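Local coordinates for alpha-amylase (Eubacterium rectale DSM 17629, PDB 6AZ5), which probably binds starch-type alpha-glucans, acting as a family 41 carbohydrate-binding module of a cell-surface amylase from a human gut bacterium, at residues Ile7-Glu12 and Gly21-Trp26; Leu25-Ala30 and Arg88-Ser93; Val49-Gln54 and Glu111-Val116. All coordinates share one frame; numbering follows the deposited sequence.

Interaction 1: Ile7-Glu12 and Gly21-Trp26; sequences IYYYNE and GKVDLW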
loop_
_atom_site.group_PDB
_atom_site.type_symbol
_atom_site.label_atom_id
_atom_site.label_comp_id
_atom_site.label_asym_id
_atom_site.label_seq_id
_atom_site.Cartn_x
_atom_site.Cartn_y
_atom_site.Cartn_z
ATOM N N ILE A 7 2.206 -4.849 1.708
ATOM C CA ILE A 7 1.494 -4.169 0.641
ATOM C C ILE A 7 2.468 -3.476 -0.308
ATOM O O ILE A 7 3.319 -2.681 0.104
ATOM C CB ILE A 7 0.445 -3.169 1.203
ATOM C CG1 ILE A 7 -0.133 -2.314 0.080
ATOM C CG2 ILE A 7 1.039 -2.294 2.288
ATOM C CD1 ILE A 7 -1.470 -1.695 0.443
ATOM N N TYR A 8 2.353 -3.835 -1.585
ATOM C CA TYR A 8 3.133 -3.231 -2.657
ATOM C C TYR A 8 2.342 -2.115 -3.320
ATOM O O TYR A 8 1.127 -2.231 -3.483
ATOM C CB TYR A 8 3.508 -4.263 -3.719
ATOM C CG TYR A 8 4.317 -5.444 -3.237
ATOM C CD1 TYR A 8 5.248 -5.316 -2.220
ATOM C CD2 TYR A 8 4.152 -6.694 -3.819
ATOM C CE1 TYR A 8 5.994 -6.405 -1.795
ATOM C CE2 TYR A 8 4.887 -7.785 -3.398
ATOM C CZ TYR A 8 5.802 -7.637 -2.383
ATOM O OH TYR A 8 6.533 -8.723 -1.964
ATOM N N TYR A 9 3.034 -1.048 -3.719
ATOM C CA TYR A 9 2.388 0.069 -4.408
ATOM C C TYR A 9 3.154 0.499 -5.654
ATOM O O TYR A 9 4.373 0.671 -5.629
ATOM C CB TYR A 9 2.228 1.261 -3.463
ATOM C CG TYR A 9 1.775 2.540 -4.134
ATOM C CD1 TYR A 9 0.470 2.686 -4.594
ATOM C CD2 TYR A 9 2.648 3.613 -4.293
ATOM C CE1 TYR A 9 0.049 3.859 -5.205
ATOM C CE2 TYR A 9 2.235 4.792 -4.898
ATOM C CZ TYR A 9 0.935 4.909 -5.353
ATOM O OH TYR A 9 0.523 6.077 -5.956
ATOM N N TYR A 10 2.432 0.669 -6.752
ATOM C CA TYR A 10 3.068 1.110 -7.981
ATOM C C TYR A 10 2.423 2.381 -8.511
ATOM O O TYR A 10 1.197 2.508 -8.553
ATOM C CB TYR A 10 3.016 0.017 -9.053
ATOM C CG TYR A 10 3.580 0.466 -10.381
ATOM C CD1 TYR A 10 4.947 0.439 -10.622
ATOM C CD2 TYR A 10 2.744 0.926 -11.395
ATOM C CE1 TYR A 10 5.467 0.857 -11.837
ATOM C CE2 TYR A 10 3.256 1.345 -12.613
ATOM C CZ TYR A 10 4.615 1.309 -12.827
ATOM O OH TYR A 10 5.128 1.723 -14.035
ATOM N N ASN A 11 3.278 3.316 -8.910
ATOM C CA ASN A 11 2.867 4.548 -9.565
ATOM C C ASN A 11 3.950 4.925 -10.566
ATOM O O ASN A 11 5.085 5.211 -10.184
ATOM C CB ASN A 11 2.640 5.673 -8.549
ATOM C CG ASN A 11 2.024 6.916 -9.173
ATOM O OD1 ASN A 11 2.301 7.254 -10.323
ATOM N ND2 ASN A 11 1.183 7.601 -8.414
ATOM N N GLU A 12 3.599 4.905 -11.848
ATOM C CA GLU A 12 4.564 5.183 -12.906
ATOM C C GLU A 12 5.101 6.607 -12.805
ATOM O O GLU A 12 6.189 6.903 -13.294
ATOM C CB GLU A 12 3.935 4.948 -14.282
ATOM C CG GLU A 12 2.621 5.682 -14.500
ATOM C CD GLU A 12 2.089 5.521 -15.914
ATOM O OE1 GLU A 12 2.812 4.951 -16.760
ATOM O OE2 GLU A 12 0.951 5.966 -16.178
ATOM N N GLY A 21 10.476 7.534 1.274
ATOM C CA GLY A 21 10.365 8.288 2.511
ATOM C C GLY A 21 9.290 9.355 2.433
ATOM O O GLY A 21 8.817 9.860 3.457
ATOM N N LYS A 22 8.891 9.688 1.210
ATOM C CA LYS A 22 7.866 10.699 0.995
ATOM C C LYS A 22 6.529 10.074 0.588
ATOM O O LYS A 22 5.474 10.671 0.783
ATOM C CB LYS A 22 8.337 11.704 -0.062
ATOM C CG LYS A 22 9.756 12.202 0.186
ATOM C CD LYS A 22 10.143 13.372 -0.706
ATOM C CE LYS A 22 11.579 13.795 -0.430
ATOM N NZ LYS A 22 11.929 15.086 -1.073
ATOM N N VAL A 23 6.574 8.874 0.020
ATOM C CA VAL A 23 5.348 8.176 -0.373
ATOM C C VAL A 23 4.795 7.390 0.809
ATOM O O VAL A 23 5.523 6.609 1.430
ATOM C CB VAL A 23 5.593 7.208 -1.548
ATOM C CG1 VAL A 23 4.279 6.633 -2.052
ATOM C CG2 VAL A 23 6.339 7.904 -2.669
ATOM N N ASP A 24 3.524 7.599 1.139
ATOM C CA ASP A 24 2.897 6.784 2.177
ATOM C C ASP A 24 1.479 6.353 1.811
ATOM O O ASP A 24 1.009 6.562 0.688
ATOM C CB ASP A 24 2.899 7.512 3.538
ATOM C CG ASP A 24 2.071 8.802 3.551
ATOM O OD1 ASP A 24 1.061 8.907 2.823
ATOM O OD2 ASP A 24 2.427 9.720 4.325
ATOM N N LEU A 25 0.827 5.719 2.776
ATOM C CA LEU A 25 -0.576 5.370 2.687
ATOM C C LEU A 25 -1.300 6.035 3.839
ATOM O O LEU A 25 -0.851 5.955 4.980
ATOM C CB LEU A 25 -0.787 3.855 2.758
ATOM C CG LEU A 25 -0.104 2.934 1.758
ATOM C CD1 LEU A 25 -0.414 1.479 2.109
ATOM C CD2 LEU A 25 -0.539 3.269 0.327
ATOM N N TRP A 26 -2.413 6.693 3.543
ATOM C CA TRP A 26 -3.305 7.161 4.588
ATOM C C TRP A 26 -4.372 6.095 4.800
ATOM O O TRP A 26 -5.142 5.797 3.893
ATOM C CB TRP A 26 -3.939 8.497 4.215
ATOM C CG TRP A 26 -4.620 9.153 5.361
ATOM C CD1 TRP A 26 -5.947 9.105 5.666
ATOM C CD2 TRP A 26 -4.002 9.955 6.373
ATOM N NE1 TRP A 26 -6.197 9.835 6.802
ATOM C CE2 TRP A 26 -5.016 10.368 7.255
ATOM C CE3 TRP A 26 -2.686 10.369 6.616
ATOM C CZ2 TRP A 26 -4.760 11.170 8.365
ATOM C CZ3 TRP A 26 -2.434 11.168 7.712
ATOM C CH2 TRP A 26 -3.466 11.559 8.575
#
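Ile7 and Leu25 reach toward each other and meet tip to tip, their CD1 methyls 3.7 Å apart. Leu25 CD1 also lies 4.0 Å from Ile7 CG2, so one leucine methyl is set against two branches of the isoleucine. Ile7 presents CD1 because CG1 stands anti to its backbone N (chi1 171°), sending the longer branch toward Leu25. Two residues on in strand 3-10, Tyr9 meets Val23, which lies in the loop just before strand 24-29; the two side chains cross at about a right angle. Here the approach is a little longer: Val23 CG1 comes obliquely to the ring, 4.0 Å from Tyr9 CE2 and 4.1 Å from CD2. The four side chains are buried, and Leu69 and Phe52 pack on from neighbouring strands. The phenol oxygen, a buried polar group at the edge of this packing, is satisfied: Asn11 ND2 donates to Tyr9 OH over 3.0 Å at an N-H...O angle of 160°, with the oxygen close to the amide plane, and Asp104 OD1 forms a second hydrogen bond to it. A phenylalanine at Tyr9 would keep the ring against Val23 but would probably leave the Asn11 amide and the Asp104 carboxylate without this shared mate. The ends are looser: Glu12 and Gly21 are exposed, and Lys22 is partly so. Asp24 turns its side chain away from strand 3-10 and, though buried, is paired with Arg72, Ser35 and Asn75. No hydrogen bond joins the two segments, and the nearest CA atoms, of Tyr9 and Leu25, are 9.3 Å apart. Such spacing, bridged by apolar side chains alone, belongs to two facing layers of strands: the contact is part of the hydrophobic interior of the beta-sandwich fold of family 41 carbohydrate-binding modules.

Interaction 2: Leu25-Ala30 and Arg88-Ser93; sequences LWMWNA and RSFTIS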
loop_
_atom_site.group_PDB
_atom_site.type_symbol
_atom_site.label_atom_id
_atom_site.label_comp_id
_atom_site.label_asym_id
_atom_site.label_seq_id
_atom_site.Cartn_x
_atom_site.Cartn_y
_atom_site.Cartn_z
ATOM N N LEU A 25 0.827 5.719 2.776
ATOM C CA LEU A 25 -0.576 5.370 2.687
ATOM C C LEU A 25 -1.300 6.035 3.839
ATOM O O LEU A 25 -0.851 5.955 4.980
ATOM C CB LEU A 25 -0.787 3.855 2.758
ATOM C CG LEU A 25 -0.104 2.934 1.758
ATOM C CD1 LEU A 25 -0.414 1.479 2.109
ATOM C CD2 LEU A 25 -0.539 3.269 0.327
ATOM N N TRP A 26 -2.413 6.693 3.543
ATOM C CA TRP A 26 -3.305 7.161 4.588
ATOM C C TRP A 26 -4.372 6.095 4.800
ATOM O O TRP A 26 -5.142 5.797 3.893
ATOM C CB TRP A 26 -3.939 8.497 4.215
ATOM C CG TRP A 26 -4.620 9.153 5.361
ATOM C CD1 TRP A 26 -5.947 9.105 5.666
ATOM C CD2 TRP A 26 -4.002 9.955 6.373
ATOM N NE1 TRP A 26 -6.197 9.835 6.802
ATOM C CE2 TRP A 26 -5.016 10.368 7.255
ATOM C CE3 TRP A 26 -2.686 10.369 6.616
ATOM C CZ2 TRP A 26 -4.760 11.170 8.365
ATOM C CZ3 TRP A 26 -2.434 11.168 7.712
ATOM C CH2 TRP A 26 -3.466 11.559 8.575
ATOM N N MET A 27 -4.412 5.506 5.988
ATOM C CA MET A 27 -5.291 4.365 6.205
ATOM C C MET A 27 -6.235 4.579 7.374
ATOM O O MET A 27 -5.923 5.326 8.304
ATOM C CB MET A 27 -4.458 3.099 6.419
ATOM C CG MET A 27 -3.353 2.916 5.398
ATOM S SD MET A 27 -2.388 1.412 5.672
ATOM C CE MET A 27 -3.501 0.172 5.011
ATOM N N TRP A 28 -7.398 3.935 7.309
ATOM C CA TRP A 28 -8.383 4.002 8.384
ATOM C C TRP A 28 -9.193 2.705 8.495
ATOM O O TRP A 28 -9.162 1.870 7.592
ATOM C CB TRP A 28 -9.312 5.198 8.184
ATOM C CG TRP A 28 -10.151 5.152 6.938
ATOM C CD1 TRP A 28 -11.441 4.729 6.845
ATOM C CD2 TRP A 28 -9.771 5.567 5.615
ATOM N NE1 TRP A 28 -11.886 4.846 5.554
ATOM C CE2 TRP A 28 -10.884 5.359 4.780
ATOM C CE3 TRP A 28 -8.598 6.087 5.062
ATOM C CZ2 TRP A 28 -10.858 5.646 3.415
ATOM C CZ3 TRP A 28 -8.576 6.379 3.710
ATOM C CH2 TRP A 28 -9.698 6.153 2.900
ATOM N N ASN A 29 -9.896 2.549 9.616
ATOM C CA ASN A 29 -10.599 1.311 9.993
ATOM C C ASN A 29 -9.676 0.127 10.263
ATOM O O ASN A 29 -8.492 0.158 9.938
ATOM C CB ASN A 29 -11.628 0.908 8.932
ATOM C CG ASN A 29 -12.670 1.977 8.703
ATOM O OD1 ASN A 29 -12.990 2.306 7.562
ATOM N ND2 ASN A 29 -13.193 2.545 9.789
ATOM N N ALA A 30 -10.245 -0.906 10.882
ATOM C CA ALA A 30 -9.533 -2.127 11.257
ATOM C C ALA A 30 -8.354 -1.833 12.176
ATOM O O ALA A 30 -7.331 -2.517 12.125
ATOM C CB ALA A 30 -9.067 -2.885 10.011
ATOM N N ARG A 88 -9.796 4.110 -1.645
ATOM C CA ARG A 88 -9.639 2.699 -1.972
ATOM C C ARG A 88 -9.980 1.826 -0.774
ATOM O O ARG A 88 -10.231 2.328 0.322
ATOM C CB ARG A 88 -8.216 2.401 -2.446
ATOM C CG ARG A 88 -7.714 3.317 -3.538
ATOM C CD ARG A 88 -8.692 3.413 -4.701
ATOM N NE ARG A 88 -8.151 4.248 -5.774
ATOM C CZ ARG A 88 -8.834 4.637 -6.846
ATOM N NH1 ARG A 88 -10.101 4.271 -7.007
ATOM N NH2 ARG A 88 -8.245 5.396 -7.762
ATOM N N SER A 89 -9.997 0.514 -0.986
ATOM C CA SER A 89 -10.248 -0.417 0.105
ATOM C C SER A 89 -9.870 -1.846 -0.257
ATOM O O SER A 89 -9.776 -2.203 -1.433
ATOM C CB SER A 89 -11.720 -0.376 0.530
ATOM O OG SER A 89 -12.554 -0.906 -0.480
ATOM N N PHE A 90 -9.656 -2.654 0.774
ATOM C CA PHE A 90 -9.461 -4.089 0.619
ATOM C C PHE A 90 -9.826 -4.773 1.919
ATOM O O PHE A 90 -10.079 -4.116 2.928
ATOM C CB PHE A 90 -8.022 -4.435 0.218
ATOM C CG PHE A 90 -6.991 -4.139 1.278
ATOM C CD1 PHE A 90 -6.411 -2.883 1.368
ATOM C CD2 PHE A 90 -6.574 -5.126 2.159
ATOM C CE1 PHE A 90 -5.448 -2.606 2.335
ATOM C CE2 PHE A 90 -5.610 -4.858 3.132
ATOM C CZ PHE A 90 -5.048 -3.593 3.220
ATOM N N THR A 91 -9.862 -6.096 1.892
ATOM C CA THR A 91 -10.187 -6.863 3.081
ATOM C C THR A 91 -8.965 -7.647 3.535
ATOM O O THR A 91 -8.300 -8.289 2.732
ATOM C CB THR A 91 -11.377 -7.810 2.822
ATOM O OG1 THR A 91 -12.512 -7.041 2.403
ATOM C CG2 THR A 91 -11.738 -8.587 4.079
ATOM N N ILE A 92 -8.660 -7.572 4.823
ATOM C CA ILE A 92 -7.540 -8.311 5.384
ATOM C C ILE A 92 -7.859 -9.805 5.392
ATOM O O ILE A 92 -8.744 -10.252 6.118
ATOM C CB ILE A 92 -7.221 -7.822 6.801
ATOM C CG1 ILE A 92 -6.997 -6.305 6.788
ATOM C CG2 ILE A 92 -6.020 -8.562 7.371
ATOM C CD1 ILE A 92 -7.052 -5.675 8.162
ATOM N N SER A 93 -7.142 -10.567 4.568
ATOM C CA SER A 93 -7.424 -11.991 4.379
ATOM C C SER A 93 -6.852 -12.866 5.490
ATOM O O SER A 93 -7.357 -13.954 5.753
ATOM C CB SER A 93 -6.872 -12.470 3.036
ATOM O OG SER A 93 -5.470 -12.671 3.098
#
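Met27 touches Phe90 with its last atom, CE, 4.3 Å from Phe90 CE1. The thioether can be followed outward. CB sets off to one flank of the contact, and chi1 of -47° places CG anti to the carbonyl carbon. CG passes 4.0 Å from the carbonyl O of Leu25, two residues back on the same strand. The extended second torsion carries SD on to lie 4.1 Å from Leu25 CD1. A turn at chi3 of 78° then swings CE to the edge of the Phe90 ring, near its plane, so the methyl meets the rim of the phenyl and not its pi face. Further along, Ala30 CB and Ile92 CD1 make the second touch, at 3.9 Å. Ile92 gets there with its longer branch, CG1 lying anti to the carbonyl carbon and CD1 extended beyond it. Ala30 has positive phi (58°), in the left-handed region, in the turn that leads from strand 24-29 to the short strand 32-33, and its methyl faces Ile92. All four residues are buried, and the direct contact is apolar, with no hydrogen bond between the two segments. The CA atoms of Met27 and Ser89 are 9.2 Å apart, about two strand spacings, because strand 66-72 runs between. It pairs antiparallel with both: Trp28 bonds by its backbone to Gly68, and Arg88 to Leu69. Met27 and Ile92 both rest on Val67 of this middle strand, while Leu100 of strand 99-103 packs on Phe90 and Ile56 and Val58 of strand 49-58 touch Met27 and Ile92.

Interaction 3: Val49-Gln54 and Glu111-Val116; sequences VTWFKQ and EKPVIV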
loop_
_atom_site.group_PDB
_atom_site.type_symbol
_atom_site.label_atom_id
_atom_site.label_comp_id
_atom_site.label_asym_id
_atom_site.label_seq_id
_atom_site.Cartn_x
_atom_site.Cartn_y
_atom_site.Cartn_z
ATOM N N VAL A 49 8.942 -4.019 -13.448
ATOM C CA VAL A 49 8.747 -2.750 -12.748
ATOM C C VAL A 49 9.127 -2.889 -11.269
ATOM O O VAL A 49 9.260 -4.001 -10.752
ATOM C CB VAL A 49 7.295 -2.262 -12.847
ATOM C CG1 VAL A 49 6.911 -2.029 -14.301
ATOM C CG2 VAL A 49 6.350 -3.264 -12.184
ATOM N N THR A 50 9.295 -1.760 -10.589
ATOM C CA THR A 50 9.630 -1.779 -9.165
ATOM C C THR A 50 8.491 -1.218 -8.312
ATOM O O THR A 50 7.939 -0.158 -8.611
ATOM C CB THR A 50 10.923 -0.989 -8.885
ATOM O OG1 THR A 50 11.999 -1.571 -9.630
ATOM C CG2 THR A 50 11.270 -1.025 -7.404
ATOM N N TRP A 51 8.137 -1.943 -7.256
ATOM C CA TRP A 51 7.080 -1.511 -6.345
ATOM C C TRP A 51 7.656 -0.901 -5.072
ATOM O O TRP A 51 8.733 -1.293 -4.631
ATOM C CB TRP A 51 6.178 -2.687 -5.954
ATOM C CG TRP A 51 5.502 -3.409 -7.079
ATOM C CD1 TRP A 51 6.084 -4.249 -7.989
ATOM C CD2 TRP A 51 4.103 -3.401 -7.376
ATOM N NE1 TRP A 51 5.132 -4.742 -8.852
ATOM C CE2 TRP A 51 3.907 -4.237 -8.495
ATOM C CE3 TRP A 51 2.996 -2.757 -6.817
ATOM C CZ2 TRP A 51 2.655 -4.447 -9.057
ATOM C CZ3 TRP A 51 1.752 -2.967 -7.376
ATOM C CH2 TRP A 51 1.590 -3.804 -8.484
ATOM N N PHE A 52 6.935 0.051 -4.482
ATOM C CA PHE A 52 7.169 0.420 -3.085
ATOM C C PHE A 52 6.664 -0.727 -2.214
ATOM O O PHE A 52 5.652 -1.341 -2.535
ATOM C CB PHE A 52 6.438 1.715 -2.700
ATOM C CG PHE A 52 6.951 2.946 -3.396
ATOM C CD1 PHE A 52 6.410 3.347 -4.608
ATOM C CD2 PHE A 52 7.961 3.711 -2.830
ATOM C CE1 PHE A 52 6.873 4.481 -5.246
ATOM C CE2 PHE A 52 8.431 4.842 -3.463
ATOM C CZ PHE A 52 7.887 5.230 -4.673
ATOM N N LYS A 53 7.340 -1.021 -1.111
ATOM C CA LYS A 53 6.807 -2.035 -0.212
ATOM C C LYS A 53 6.860 -1.590 1.239
ATOM O O LYS A 53 7.675 -0.749 1.619
ATOM C CB LYS A 53 7.555 -3.363 -0.385
ATOM C CG LYS A 53 8.720 -3.559 0.557
ATOM C CD LYS A 53 9.440 -4.875 0.301
ATOM C CE LYS A 53 10.728 -4.957 1.118
ATOM N NZ LYS A 53 11.605 -6.058 0.645
ATOM N N GLN A 54 5.959 -2.151 2.038
ATOM C CA GLN A 54 6.018 -2.024 3.485
ATOM C C GLN A 54 5.196 -3.140 4.114
ATOM O O GLN A 54 4.353 -3.747 3.452
ATOM C CB GLN A 54 5.506 -0.662 3.941
ATOM C CG GLN A 54 4.040 -0.414 3.651
ATOM C CD GLN A 54 3.556 0.898 4.242
ATOM O OE1 GLN A 54 3.691 1.142 5.441
ATOM N NE2 GLN A 54 3.008 1.760 3.395
ATOM N N GLU A 111 -4.116 -10.558 -5.654
ATOM C CA GLU A 111 -3.358 -11.197 -6.720
ATOM C C GLU A 111 -2.624 -10.181 -7.582
ATOM O O GLU A 111 -3.146 -9.112 -7.897
ATOM C CB GLU A 111 -4.256 -12.064 -7.592
ATOM C CG GLU A 111 -3.494 -13.204 -8.254
ATOM C CD GLU A 111 -4.374 -14.401 -8.557
ATOM O OE1 GLU A 111 -5.228 -14.750 -7.711
ATOM O OE2 GLU A 111 -4.210 -14.991 -9.645
ATOM N N LYS A 112 -1.403 -10.544 -7.954
ATOM C CA LYS A 112 -0.513 -9.683 -8.718
ATOM C C LYS A 112 -1.064 -9.371 -10.104
ATOM O O LYS A 112 -1.310 -10.280 -10.895
ATOM C CB LYS A 112 0.855 -10.350 -8.824
ATOM C CG LYS A 112 1.855 -9.640 -9.689
ATOM C CD LYS A 112 3.184 -10.353 -9.580
ATOM C CE LYS A 112 4.076 -10.032 -10.748
ATOM N NZ LYS A 112 5.456 -10.548 -10.523
ATOM N N PRO A 113 -1.263 -8.077 -10.396
ATOM C CA PRO A 113 -1.788 -7.616 -11.684
ATOM C C PRO A 113 -0.729 -7.506 -12.771
ATOM O O PRO A 113 0.466 -7.623 -12.497
ATOM C CB PRO A 113 -2.359 -6.236 -11.351
ATOM C CG PRO A 113 -1.521 -5.757 -10.235
ATOM C CD PRO A 113 -1.146 -6.976 -9.428
ATOM N N VAL A 114 -1.188 -7.282 -13.999
ATOM C CA VAL A 114 -0.317 -7.103 -15.149
ATOM C C VAL A 114 -0.073 -5.614 -15.373
ATOM O O VAL A 114 -1.019 -4.834 -15.490
ATOM C CB VAL A 114 -0.926 -7.721 -16.437
ATOM C CG1 VAL A 114 0.048 -7.618 -17.585
ATOM C CG2 VAL A 114 -1.323 -9.182 -16.219
ATOM N N ILE A 115 1.196 -5.227 -15.428
ATOM C CA ILE A 115 1.581 -3.853 -15.728
ATOM C C ILE A 115 2.450 -3.839 -16.982
ATOM O O ILE A 115 3.282 -4.723 -17.174
ATOM C CB ILE A 115 2.340 -3.206 -14.540
ATOM C CG1 ILE A 115 1.412 -3.087 -13.332
ATOM C CG2 ILE A 115 2.903 -1.830 -14.906
ATOM C CD1 ILE A 115 2.131 -2.773 -12.064
ATOM N N VAL A 116 2.247 -2.845 -17.839
ATOM C CA VAL A 116 3.018 -2.745 -19.070
ATOM C C VAL A 116 4.003 -1.579 -19.020
ATOM O O VAL A 116 3.605 -0.415 -19.034
ATOM C CB VAL A 116 2.093 -2.589 -20.289
ATOM C CG1 VAL A 116 2.900 -2.626 -21.581
ATOM C CG2 VAL A 116 1.027 -3.686 -20.280
#
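Val49 and Ile115 mark the closest backbone approach, CA to CA 7.8 Å, between a regular beta strand and an irregular C-terminal tail, with no hydrogen bond across. Their side chains cross obliquely, Val49 CG1 standing 4.1 Å from Ile115 CG2. The closer packing is at Trp51, whose CG lies anti to the carbonyl carbon (chi1 -58°), so that the indole projects toward the tail. Ile115 approaches from the opposite direction, its CD1 3.5 Å from Trp51 CZ2 and 3.8 Å from CH2, oblique to the ring. Pro113 comes to the rim: its CG is 4.1 Å from Trp51 CH2, near the indole plane. The benzo end of the indole therefore meets two aliphatic tail residues, while the pyrrole nitrogen, NE1, is hydrogen-bonded to Asp44 OD2, which fixes the rotation of the ring. Only Trp51 of the touching residues is buried; the others remain partly exposed. The tail is tied down by polar groups outside the two segments: the Asn47 side chain bonds both Ile115 N and Pro113 O, and Lys112 NZ forms salt bridges to Asp44 and Glu46. Strand 49-58 runs between strands 35-44 and 3-10, antiparallel to both, and the tail packs against the sheet on the side to which Trp51 points, with Pro113 resting on Tyr101 and Val103 of strand 99-103 and Trp51 also touching Val103.

How the interactions relate
From the N terminus, interaction 1 closes first, bringing strand 3-10 and strand 24-29 together and closing the thirteen-residue loop 11-23. Interaction 2 opens on the residues where it ends, sharing Leu25 and Trp26, and closes a far longer loop on reaching 88-93. Before it closes, interaction 3 opens at 49-54; it closes at 111-116, so interactions 2 and 3 cross, on opposite sides of the chain's centre. Interaction 1 precedes interaction 3 but touches it directly, since strands 3-10 and 49-58 are paired neighbours: Tyr9 O lies 2.9 Å from Phe52 N. Together the contacts join the facing layers, one layer's strands, and the C-terminal tail.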